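Hypothetical protein (Bacteroides ovatus, PDB 4EPS) probably forms part of the tip of a fimbrium, a cell-surface filament of the kind that mediates adhesion and biofilm formation. Local coordinates at residues 189-194 / 233-238; 303-308 / 386-391. All coordinates share one frame; numbering follows the deposited sequence.

Contact 1 comes first along the chain and is complete before contact 2 begins. Their centres lie 32 Å apart, and their nearest atoms are about 16 Å from each other, so the two do not touch. Contact 1 belongs to the fimbrillin-like, strand-rich part of the protein. It joins the link between strands 187-190 and 195-198 to the turn between strands 229-234 and 237-242. Contact 2 sits in the later part, where helices are mixed with a six-stranded antiparallel sheet, and brings helix 305-308 against the residues just before helix 389-403. They share no strand or helix. They are local packing in separate parts of this probable tip subunit, and neither bridges those parts.

Contact 1: residues 189-194 / 233-238; sequences AMSVDV and HYNDKQ
S191 meets Y234 through its hydroxyl. OG lies 3.5 Å from CD2 of the Y234 ring and approaches it obliquely. Its torsion (chi1 -66°) sets OG anti to the carbonyl carbon, and the hydroxyl is hydrogen-bonded to the backbone O of P167 on strand 148-174. Y234 also packs on P167.

V192 is held to N235 by two bonds that run in opposite directions. In the conformer described here, one of two modelled for N235, the backbone N of V192 donates to the side-chain OD1 of N235 at 3.1 Å, almost straight at 171°. The backbone N of N235 returns a bond of 2.8 Å to V192 O. In both, the donor stands somewhat off the carbonyl plane. The side-chain carbonyl of N235 thus accepts the bond that a backbone carbonyl would take in a regular strand pair. The CG2 methyl of V192 also touches OD1, with the two side chains crossing at about a right angle.

N235 is in the tight turn of a beta hairpin, strands 229-234 and 237-242, in the fimbrillin-like region. Y234 and K237 close this turn with backbone bonds in both directions. The link 191-194 leads from strand 187-190 into strand 195-198, which pairs with strand 229-234.

D193 reaches the turn through water. One water donates to D193 O and to N235 O, the latter at 2.6 Å.

V194 lies beside the end of strand 229-234. Its CA makes a C-H···O contact of 3.2 Å with H233 O, and its CG2 packs on CB of Y234 at 4.0 Å. H233 bonds by its backbone to A195.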
# COMPACT_ATOMS: atom_id res chain seq x y z
N ALA A 189 2.63 -14.39 10.14
CA ALA A 189 3.65 -14.36 11.20
C ALA A 189 2.98 -14.88 12.48
O ALA A 189 1.96 -14.33 12.87
CB ALA A 189 4.15 -12.93 11.40
N MSE A 190 3.50 -15.93 13.08
CA MSE A 190 2.89 -16.55 14.27
C MSE A 190 3.86 -16.55 15.43
O MSE A 190 5.07 -16.56 15.22
CB MSE A 190 2.46 -17.98 13.94
CG MSE A 190 1.28 -18.01 12.98
SE MSE A 190 0.94 -19.76 12.34
CE MSE A 190 2.39 -19.92 10.88
N SER A 191 3.32 -16.55 16.65
CA SER A 191 4.11 -16.47 17.88
C SER A 191 5.16 -17.56 17.97
O SER A 191 4.91 -18.71 17.58
CB SER A 191 3.19 -16.54 19.11
OG SER A 191 2.36 -15.39 19.16
N VAL A 192 6.32 -17.19 18.53
CA VAL A 192 7.44 -18.10 18.73
C VAL A 192 7.74 -18.25 20.21
O VAL A 192 7.20 -17.50 21.06
CB VAL A 192 8.71 -17.69 17.91
CG1 VAL A 192 8.49 -17.91 16.42
CG2 VAL A 192 9.13 -16.25 18.20
N ASP A 193 8.61 -19.23 20.52
CA ASP A 193 9.06 -19.56 21.88
C ASP A 193 7.84 -19.75 22.77
O ASP A 193 7.72 -19.10 23.82
CB ASP A 193 9.99 -18.46 22.42
CG ASP A 193 11.24 -18.26 21.58
OD1 ASP A 193 11.85 -19.28 21.18
OD2 ASP A 193 11.60 -17.09 21.32
N VAL A 194 6.87 -20.52 22.27
CA VAL A 194 5.59 -20.73 22.97
C VAL A 194 5.71 -21.86 23.98
O VAL A 194 6.07 -22.98 23.63
CB VAL A 194 4.41 -20.99 21.97
CG1 VAL A 194 3.10 -21.28 22.73
CG2 VAL A 194 4.22 -19.80 21.04
N HIS A 233 3.65 -18.35 27.88
CA HIS A 233 4.83 -17.61 27.46
C HIS A 233 4.89 -17.65 25.93
O HIS A 233 4.72 -18.71 25.34
CB HIS A 233 6.12 -18.20 28.10
CG HIS A 233 6.31 -17.81 29.54
ND1 HIS A 233 7.50 -18.05 30.20
CD2 HIS A 233 5.46 -17.17 30.39
CE1 HIS A 233 7.35 -17.54 31.41
NE2 HIS A 233 6.14 -17.01 31.58
N TYR A 234 5.07 -16.49 25.30
CA TYR A 234 5.17 -16.39 23.83
C TYR A 234 5.87 -15.09 23.52
O TYR A 234 5.64 -14.11 24.23
CB TYR A 234 3.77 -16.44 23.14
CG TYR A 234 2.95 -15.19 23.36
CD1 TYR A 234 2.24 -14.99 24.54
CD2 TYR A 234 2.94 -14.17 22.40
CE1 TYR A 234 1.56 -13.79 24.78
CE2 TYR A 234 2.27 -12.97 22.64
CZ TYR A 234 1.55 -12.81 23.81
OH TYR A 234 0.89 -11.63 24.03
N ASN A 235 6.69 -15.10 22.47
CA ASN A 235 7.53 -13.98 22.04
C ASN A 235 8.37 -13.59 23.25
O ASN A 235 9.09 -14.45 23.76
CB ASN A 235 6.68 -12.83 21.45
CG ASN A 235 5.97 -13.22 20.17
OD1 ASN A 235 6.31 -14.22 19.53
ND2 ASN A 235 4.96 -12.46 19.78
N ASP A 236 8.19 -12.38 23.79
CA ASP A 236 8.92 -11.97 24.98
C ASP A 236 7.95 -11.50 26.04
O ASP A 236 8.21 -10.53 26.77
CB ASP A 236 9.96 -10.89 24.62
CG ASP A 236 11.20 -11.49 23.99
OD1 ASP A 236 12.08 -11.96 24.75
OD2 ASP A 236 11.30 -11.50 22.74
N LYS A 237 6.79 -12.19 26.14
CA LYS A 237 5.82 -11.71 27.12
C LYS A 237 5.00 -12.84 27.70
O LYS A 237 5.28 -14.00 27.42
CB LYS A 237 4.91 -10.58 26.57
CG LYS A 237 4.26 -10.83 25.22
CD LYS A 237 3.81 -9.51 24.58
CE LYS A 237 2.57 -8.92 25.22
NZ LYS A 237 2.06 -7.75 24.46
N GLN A 238 4.03 -12.52 28.54
CA GLN A 238 3.24 -13.57 29.16
C GLN A 238 1.80 -13.20 29.32
O GLN A 238 1.39 -12.04 29.24
CB GLN A 238 3.86 -13.97 30.51
CG GLN A 238 3.51 -13.07 31.70
CD GLN A 238 4.25 -13.53 32.93
OE1 GLN A 238 5.37 -13.11 33.19
NE2 GLN A 238 3.66 -14.47 33.67
O HOH W 1 8.53 -16.56 25.13

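Contact 2: residues 303-308 / 386-391; sequences PMPSVL and RFLGYN. With SO4 (sulfate ion), chain H.
L308 and F387 make one of two apolar contacts here. The CD1 methyl of L308 comes obliquely to the F387 ring, 3.8 Å from CD2, and touches CB as well. The ring is placed by a chi1 of -77°, which sets CG anti to the carbonyl carbon. In the other contact, CD2 of L388 rests against the ring of P305, 3.9 Å from both CB and CG. No direct hydrogen bond joins the two segments.

Water supplies the polar link. A single molecule donates to P303 O and to F387 O, 2.8 Å from each, and so bridges two backbone carbonyls in a buried place.

R386, just before F387, makes no contact with 303-308 and instead holds a sulfate, probably from the crystallisation liquor, at the edge of its guanidinium. NH1 donates to O4 and NH2 to O3, each at 2.8 Å and nearly straight. NE forms a salt bridge with E378. A leucine in place of R386 has no guanidinium, and would probably leave the E378 carboxylate without this salt-bridge partner and the sulfate loosely held or absent.

M304 and L388 occupy the N-cap positions of helices 305-308 and 389-403. The short helix 305-308 packs against the residues that lead into helix 389-403. F387 meets W299 of strand 293-300 edge-to-face, and P303 and F387 both pack on L335 of the neighbouring strand 334-338.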
# COMPACT_ATOMS: atom_id res chain seq x y z
N PRO A 303 11.09 -17.36 -6.02
CA PRO A 303 12.43 -17.88 -6.38
C PRO A 303 12.44 -19.32 -6.89
O PRO A 303 13.52 -19.92 -6.99
CB PRO A 303 13.18 -17.79 -5.05
CG PRO A 303 12.10 -18.08 -4.01
CD PRO A 303 10.79 -17.59 -4.59
N MSE A 304 11.25 -19.89 -7.17
CA MSE A 304 11.21 -21.26 -7.68
C MSE A 304 11.81 -21.31 -9.08
O MSE A 304 11.47 -20.48 -9.93
CB MSE A 304 9.79 -21.82 -7.64
CG MSE A 304 9.40 -22.24 -6.26
SE MSE A 304 7.51 -22.18 -6.01
CE MSE A 304 7.49 -22.28 -4.11
N PRO A 305 12.75 -22.26 -9.33
CA PRO A 305 13.39 -22.30 -10.65
C PRO A 305 12.41 -22.61 -11.81
O PRO A 305 12.60 -22.08 -12.91
CB PRO A 305 14.47 -23.39 -10.51
CG PRO A 305 14.05 -24.22 -9.37
CD PRO A 305 13.28 -23.33 -8.43
N SER A 306 11.36 -23.39 -11.56
CA SER A 306 10.38 -23.69 -12.63
C SER A 306 9.53 -22.44 -12.97
O SER A 306 8.87 -22.42 -14.01
CB SER A 306 9.49 -24.87 -12.26
OG SER A 306 8.70 -24.61 -11.11
N VAL A 307 9.55 -21.42 -12.11
CA VAL A 307 8.86 -20.15 -12.33
C VAL A 307 9.88 -19.17 -12.96
O VAL A 307 9.68 -18.69 -14.09
CB VAL A 307 8.19 -19.60 -11.03
CG1 VAL A 307 7.59 -18.21 -11.25
CG2 VAL A 307 7.11 -20.56 -10.52
N LEU A 308 11.02 -18.93 -12.26
CA LEU A 308 12.06 -18.03 -12.79
C LEU A 308 12.52 -18.37 -14.18
O LEU A 308 12.75 -17.47 -14.98
CB LEU A 308 13.32 -18.06 -11.87
CG LEU A 308 13.26 -17.29 -10.57
CD1 LEU A 308 14.49 -17.65 -9.69
CD2 LEU A 308 13.23 -15.78 -10.82
N ARG A 386 21.98 -19.76 -11.97
CA ARG A 386 20.60 -20.09 -11.55
C ARG A 386 20.42 -20.14 -10.04
O ARG A 386 21.32 -20.59 -9.32
CB ARG A 386 20.16 -21.45 -12.14
CG ARG A 386 20.40 -21.64 -13.65
CD ARG A 386 19.69 -20.57 -14.46
NE ARG A 386 19.77 -20.84 -15.90
CZ ARG A 386 19.50 -19.95 -16.84
NH1 ARG A 386 19.19 -18.70 -16.51
NH2 ARG A 386 19.59 -20.28 -18.12
N PHE A 387 19.22 -19.75 -9.56
CA PHE A 387 18.87 -19.81 -8.13
C PHE A 387 18.47 -21.23 -7.80
O PHE A 387 17.36 -21.63 -8.14
CB PHE A 387 17.69 -18.88 -7.83
CG PHE A 387 17.94 -17.40 -7.74
CD1 PHE A 387 19.12 -16.85 -8.25
CD2 PHE A 387 17.02 -16.56 -7.13
CE1 PHE A 387 19.36 -15.48 -8.15
CE2 PHE A 387 17.26 -15.19 -7.04
CZ PHE A 387 18.43 -14.66 -7.54
N LEU A 388 19.37 -22.00 -7.17
CA LEU A 388 19.12 -23.43 -6.90
C LEU A 388 19.58 -23.89 -5.54
O LEU A 388 19.70 -25.10 -5.32
CB LEU A 388 19.84 -24.29 -7.99
CG LEU A 388 19.21 -24.20 -9.40
CD1 LEU A 388 20.16 -24.75 -10.45
CD2 LEU A 388 17.86 -24.93 -9.44
N GLY A 389 19.86 -22.96 -4.62
CA GLY A 389 20.36 -23.32 -3.29
C GLY A 389 19.45 -24.27 -2.53
O GLY A 389 19.93 -25.21 -1.90
N TYR A 390 18.13 -24.04 -2.58
CA TYR A 390 17.22 -24.93 -1.84
C TYR A 390 17.32 -26.36 -2.41
O TYR A 390 17.54 -27.33 -1.65
CB TYR A 390 15.76 -24.44 -1.82
CG TYR A 390 14.95 -25.40 -0.98
CD1 TYR A 390 15.04 -25.38 0.41
CD2 TYR A 390 14.24 -26.44 -1.57
CE1 TYR A 390 14.36 -26.32 1.20
CE2 TYR A 390 13.58 -27.40 -0.80
CZ TYR A 390 13.65 -27.34 0.58
OH TYR A 390 13.03 -28.30 1.35
N ASN A 391 17.23 -26.49 -3.74
CA ASN A 391 17.44 -27.76 -4.44
C ASN A 391 18.73 -28.41 -3.95
O ASN A 391 18.74 -29.60 -3.62
CB ASN A 391 17.53 -27.51 -5.96
CG ASN A 391 17.99 -28.73 -6.72
OD1 ASN A 391 17.18 -29.57 -7.10
ND2 ASN A 391 19.30 -28.86 -6.94
S SO4 H . 18.73 -17.41 -20.16
O1 SO4 H . 19.88 -16.62 -20.59
O2 SO4 H . 17.52 -17.03 -20.92
O3 SO4 H . 19.03 -18.83 -20.39
O4 SO4 H . 18.50 -17.16 -18.73
O HOH W 2 15.51 -21.60 -6.08